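Long-range contact in protein-disulfide isomerase (Novosphingobium aromaticivorans, PDB 3GMF), which probably makes or rearranges disulfide bonds in other proteins: residues Thr66-Arg78 against Met130-Leu144. Residues are numbered along the deposited sequence; the frame is centred on the assembly and turned at random.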
loop_
_atom_site.group_PDB
_atom_site.type_symbol
_atom_site.label_atom_id
_atom_site.label_comp_id
_atom_site.label_asym_id
_atom_site.label_seq_id
_atom_site.Cartn_x
_atom_site.Cartn_y
_atom_site.Cartn_z
ATOM N N THR A 66 9.631 -3.649 -0.408
ATOM C CA THR A 66 10.598 -2.541 -0.520
ATOM C C THR A 66 9.871 -1.192 -0.546
ATOM O O THR A 66 10.244 -0.266 0.169
ATOM C CB THR A 66 11.492 -2.719 -1.768
ATOM O OG1 THR A 66 12.152 -3.990 -1.714
ATOM C CG2 THR A 66 12.559 -1.585 -1.869
ATOM N N VAL A 67 8.820 -1.094 -1.362
ATOM C CA VAL A 67 7.999 0.131 -1.380
ATOM C C VAL A 67 7.336 0.416 -0.017
ATOM O O VAL A 67 7.338 1.557 0.467
ATOM C CB VAL A 67 6.951 0.066 -2.480
ATOM C CG1 VAL A 67 6.127 1.330 -2.455
ATOM C CG2 VAL A 67 7.648 -0.082 -3.826
ATOM N N ALA A 68 6.808 -0.634 0.613
ATOM C CA ALA A 68 6.143 -0.496 1.908
ATOM C C ALA A 68 7.114 -0.088 3.019
ATOM O O ALA A 68 6.736 0.640 3.928
ATOM C CB ALA A 68 5.378 -1.776 2.278
ATOM N N LEU A 69 8.373 -0.513 2.929
ATOM C CA LEU A 69 9.364 -0.000 3.886
ATOM C C LEU A 69 9.489 1.507 3.762
ATOM O O LEU A 69 9.478 2.204 4.781
ATOM C CB LEU A 69 10.725 -0.684 3.730
ATOM C CG LEU A 69 10.740 -2.135 4.220
ATOM C CD1 LEU A 69 11.929 -2.861 3.558
ATOM C CD2 LEU A 69 10.725 -2.237 5.770
ATOM N N ILE A 70 9.535 2.007 2.533
ATOM C CA ILE A 70 9.678 3.441 2.272
ATOM C C ILE A 70 8.468 4.202 2.810
ATOM O O ILE A 70 8.628 5.103 3.641
ATOM C CB ILE A 70 9.917 3.757 0.784
ATOM C CG1 ILE A 70 11.150 3.002 0.242
ATOM C CG2 ILE A 70 10.067 5.266 0.561
ATOM C CD1 ILE A 70 11.286 3.046 -1.288
ATOM N N THR A 71 7.262 3.816 2.383
ATOM C CA THR A 71 6.048 4.550 2.810
ATOM C C THR A 71 5.799 4.469 4.332
ATOM O O THR A 71 5.264 5.413 4.933
ATOM C CB THR A 71 4.790 4.117 2.005
ATOM O OG1 THR A 71 4.451 2.765 2.347
ATOM C CG2 THR A 71 5.049 4.214 0.497
ATOM N N ASN A 72 6.238 3.382 4.966
ATOM C CA ASN A 72 6.071 3.238 6.414
ATOM C C ASN A 72 7.175 3.863 7.272
ATOM O O ASN A 72 7.027 3.895 8.500
ATOM C CB ASN A 72 5.843 1.777 6.813
ATOM C CG ASN A 72 4.451 1.285 6.440
ATOM O OD1 ASN A 72 3.537 1.292 7.270
ATOM N ND2 ASN A 72 4.284 0.862 5.183
ATOM N N CYS A 73 8.206 4.387 6.637
ATOM C CA CYS A 73 9.344 4.964 7.409
ATOM C C CYS A 73 9.164 6.451 7.566
ATOM O O CYS A 73 9.793 7.003 8.425
ATOM C CB CYS A 73 10.730 4.610 6.825
ATOM S SG CYS A 73 11.319 5.566 5.381
ATOM N N VAL A 74 8.296 7.079 6.799
ATOM C CA VAL A 74 7.998 8.510 6.920
ATOM C C VAL A 74 6.988 8.776 8.049
ATOM O O VAL A 74 6.249 7.870 8.438
ATOM C CB VAL A 74 7.508 9.132 5.570
ATOM C CG1 VAL A 74 8.609 9.115 4.518
ATOM C CG2 VAL A 74 6.232 8.461 5.057
ATOM N N PRO A 75 6.971 10.010 8.607
ATOM C CA PRO A 75 5.927 10.382 9.571
ATOM C C PRO A 75 4.507 10.185 9.016
ATOM O O PRO A 75 4.304 10.351 7.811
ATOM C CB PRO A 75 6.197 11.878 9.827
ATOM C CG PRO A 75 7.098 12.319 8.717
ATOM C CD PRO A 75 7.924 11.117 8.398
ATOM N N PRO A 76 3.540 9.807 9.882
ATOM C CA PRO A 76 2.121 9.629 9.519
ATOM C C PRO A 76 1.548 10.705 8.592
ATOM O O PRO A 76 0.841 10.376 7.638
ATOM C CB PRO A 76 1.411 9.651 10.874
ATOM C CG PRO A 76 2.412 9.090 11.815
ATOM C CD PRO A 76 3.776 9.484 11.304
ATOM N N SER A 77 1.897 11.969 8.839
ATOM C CA SER A 77 1.402 13.095 8.039
ATOM C C SER A 77 1.974 13.179 6.607
ATOM O O SER A 77 1.584 14.062 5.835
ATOM C CB SER A 77 1.649 14.411 8.789
ATOM O OG SER A 77 3.025 14.556 9.086
ATOM N N ARG A 78 2.902 12.274 6.285
ATOM C CA ARG A 78 3.480 12.176 4.949
ATOM C C ARG A 78 3.080 10.854 4.274
ATOM O O ARG A 78 3.116 10.749 3.041
ATOM C CB ARG A 78 5.008 12.359 5.005
ATOM C CG ARG A 78 5.777 11.969 3.742
ATOM C CD ARG A 78 6.687 13.077 3.212
ATOM N NE ARG A 78 7.394 12.670 1.992
ATOM C CZ ARG A 78 6.859 12.634 0.770
ATOM N NH1 ARG A 78 5.588 12.969 0.569
ATOM N NH2 ARG A 78 7.599 12.251 -0.262
ATOM N N MET A 130 12.875 8.647 -4.956
ATOM C CA MET A 130 12.728 9.269 -3.637
ATOM C C MET A 130 13.555 10.548 -3.461
ATOM O O MET A 130 13.189 11.420 -2.662
ATOM C CB MET A 130 13.003 8.251 -2.536
ATOM C CG MET A 130 11.880 7.208 -2.424
ATOM S SD MET A 130 10.213 7.879 -2.230
ATOM C CE MET A 130 10.380 8.811 -0.711
ATOM N N ALA A 131 14.648 10.653 -4.207
ATOM C CA ALA A 131 15.468 11.878 -4.247
ATOM C C ALA A 131 14.661 13.022 -4.839
ATOM O O ALA A 131 14.736 14.155 -4.362
ATOM C CB ALA A 131 16.731 11.659 -5.052
ATOM N N ALA A 132 13.866 12.707 -5.860
ATOM C CA ALA A 132 12.956 13.674 -6.474
ATOM C C ALA A 132 11.812 14.094 -5.535
ATOM O O ALA A 132 11.030 14.986 -5.862
ATOM C CB ALA A 132 12.415 13.122 -7.790
ATOM N N ARG A 133 11.735 13.447 -4.369
ATOM C CA ARG A 133 10.725 13.733 -3.353
ATOM C C ARG A 133 11.351 14.051 -1.989
ATOM O O ARG A 133 10.709 13.898 -0.943
ATOM C CB ARG A 133 9.748 12.564 -3.240
ATOM C CG ARG A 133 8.810 12.477 -4.415
ATOM C CD ARG A 133 8.111 11.133 -4.508
ATOM N NE ARG A 133 7.127 11.166 -5.582
ATOM C CZ ARG A 133 7.399 10.935 -6.864
ATOM N NH1 ARG A 133 8.635 10.622 -7.258
ATOM N NH2 ARG A 133 6.424 11.011 -7.759
ATOM N N GLY A 134 12.612 14.475 -2.011
ATOM C CA GLY A 134 13.261 15.018 -0.823
ATOM C C GLY A 134 14.048 14.055 0.047
ATOM O O GLY A 134 14.808 14.496 0.910
ATOM N N MET A 135 13.869 12.750 -0.171
ATOM C CA MET A 135 14.569 11.727 0.610
ATOM C C MET A 135 15.917 11.387 -0.029
ATOM O O MET A 135 15.964 10.833 -1.127
ATOM C CB MET A 135 13.701 10.460 0.749
ATOM C CG MET A 135 14.285 9.381 1.666
ATOM S SD MET A 135 13.279 7.881 1.879
ATOM C CE MET A 135 12.014 8.442 3.020
ATOM N N ASP A 136 17.009 11.702 0.667
ATOM C CA ASP A 136 18.354 11.428 0.148
ATOM C C ASP A 136 18.719 9.949 0.283
ATOM O O ASP A 136 17.936 9.165 0.831
ATOM C CB ASP A 136 19.415 12.341 0.800
ATOM C CG ASP A 136 19.414 12.277 2.326
ATOM O OD1 ASP A 136 19.367 11.171 2.904
ATOM O OD2 ASP A 136 19.482 13.356 2.959
ATOM N N ARG A 137 19.898 9.580 -0.215
ATOM C CA ARG A 137 20.373 8.202 -0.163
ATOM C C ARG A 137 20.543 7.657 1.269
ATOM O O ARG A 137 20.164 6.519 1.534
ATOM C CB ARG A 137 21.669 8.039 -0.967
ATOM C CG ARG A 137 22.113 6.585 -1.152
ATOM C CD ARG A 137 23.261 6.468 -2.137
ATOM N NE ARG A 137 22.805 6.420 -3.527
ATOM C CZ ARG A 137 22.518 5.299 -4.188
ATOM N NH1 ARG A 137 22.629 4.115 -3.591
ATOM N NH2 ARG A 137 22.113 5.362 -5.450
ATOM N N SER A 138 21.086 8.470 2.177
ATOM C CA SER A 138 21.324 8.049 3.561
ATOM C C SER A 138 20.027 7.764 4.321
ATOM O O SER A 138 19.950 6.800 5.087
ATOM C CB SER A 138 22.172 9.087 4.313
ATOM O OG SER A 138 21.522 10.348 4.374
ATOM N N THR A 139 19.017 8.610 4.111
ATOM C CA THR A 139 17.702 8.411 4.723
ATOM C C THR A 139 17.049 7.153 4.132
ATOM O O THR A 139 16.475 6.343 4.872
ATOM C CB THR A 139 16.787 9.644 4.525
ATOM O OG1 THR A 139 17.466 10.815 4.996
ATOM C CG2 THR A 139 15.464 9.502 5.286
ATOM N N LEU A 140 17.176 6.976 2.813
ATOM C CA LEU A 140 16.594 5.792 2.150
ATOM C C LEU A 140 17.315 4.497 2.546
ATOM O O LEU A 140 16.659 3.480 2.793
ATOM C CB LEU A 140 16.496 5.968 0.621
ATOM C CG LEU A 140 15.872 4.828 -0.215
ATOM C CD1 LEU A 140 14.504 4.409 0.310
ATOM C CD2 LEU A 140 15.757 5.197 -1.672
ATOM N N ASP A 141 18.644 4.545 2.656
ATOM C CA ASP A 141 19.433 3.394 3.140
ATOM C C ASP A 141 18.967 2.862 4.500
ATOM O O ASP A 141 18.842 1.645 4.672
ATOM C CB ASP A 141 20.928 3.737 3.250
ATOM C CG ASP A 141 21.623 3.816 1.903
ATOM O OD1 ASP A 141 21.124 3.226 0.921
ATOM O OD2 ASP A 141 22.683 4.477 1.836
ATOM N N ARG A 142 18.734 3.776 5.447
ATOM C CA ARG A 142 18.275 3.436 6.793
ATOM C C ARG A 142 16.903 2.779 6.718
ATOM O O ARG A 142 16.664 1.749 7.361
ATOM C CB ARG A 142 18.191 4.680 7.685
ATOM C CG ARG A 142 19.528 5.212 8.173
ATOM C CD ARG A 142 19.352 6.194 9.341
ATOM N NE ARG A 142 18.310 7.204 9.115
ATOM C CZ ARG A 142 18.490 8.367 8.484
ATOM N NH1 ARG A 142 19.677 8.701 7.985
ATOM N NH2 ARG A 142 17.469 9.203 8.344
ATOM N N CYS A 143 16.017 3.364 5.919
ATOM C CA CYS A 143 14.662 2.854 5.697
ATOM C C CYS A 143 14.720 1.417 5.132
ATOM O O CYS A 143 14.035 0.520 5.623
ATOM C CB CYS A 143 13.807 3.771 4.787
ATOM S SG CYS A 143 13.358 5.415 5.456
ATOM N N LEU A 144 15.517 1.228 4.083
ATOM C CA LEU A 144 15.622 -0.092 3.440
ATOM C C LEU A 144 16.283 -1.183 4.277
ATOM O O LEU A 144 16.158 -2.369 3.946
ATOM C CB LEU A 144 16.371 -0.005 2.113
ATOM C CG LEU A 144 15.798 0.891 1.018
ATOM C CD1 LEU A 144 16.727 0.811 -0.164
ATOM C CD2 LEU A 144 14.359 0.512 0.643
#
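Cys73 and Cys143 are joined by a disulfide that ties the end of helix 62-73 to helix 137-144. The SG atoms of Cys73 and Cys143 lie 2.0 Å apart and the bridge is turned by 79°, near the right angle a disulfide prefers. The methyl of Met135 lies against the bridge, Met135 CE being 3.8 Å from Cys73 SG; the bend at chi3 turns this methyl so that it also touches Val74 CG1.

Apolar packing centres on Ile70, whose branches part at CB. Its CG1 arm crosses Leu140, with Ile70 CG1 3.6 Å from Leu140 CD1, and runs beside Leu144. Its CG2 methyl, anti to the backbone N, faces Met130, whose chain doubles back at chi2 and chi3 and brings Met130 CE within 3.8 Å of Ile70 CG2. With an alanine here, CG2 and the CG1 arm are gone, and a gap would probably open among Leu140, Leu144 and Met130, which could then shift. One turn earlier, Thr66 turns its methyl inward, Thr66 CG2 lying 3.7 Å from Leu144 CD2, while its hydroxyl bonds to Pro62 O.

Arg78, partly exposed, in one of its two conformers brings NH2 to 3.7 Å from Arg133 CB and near Arg133 O, without a hydrogen bond. The Arg133 guanidinium leads away to Phe129, giving a cation-pi contact and a hydrogen bond to its carbonyl.

The axes of segments 66-73 and 137-144 approach to 9.1 Å at 114°. Helix 113-123 adds Ile120 against Thr66 and Ala121 against Leu144, Leu82 of helix 76-88 touches Met130, and helix 147-164 packs on Leu69 and Asn72. The disulfide thus fastens two helices of the helical part inserted between strands 51-57 and 171-174 of the thioredoxin-fold sheet, as in DsbA-like proteins.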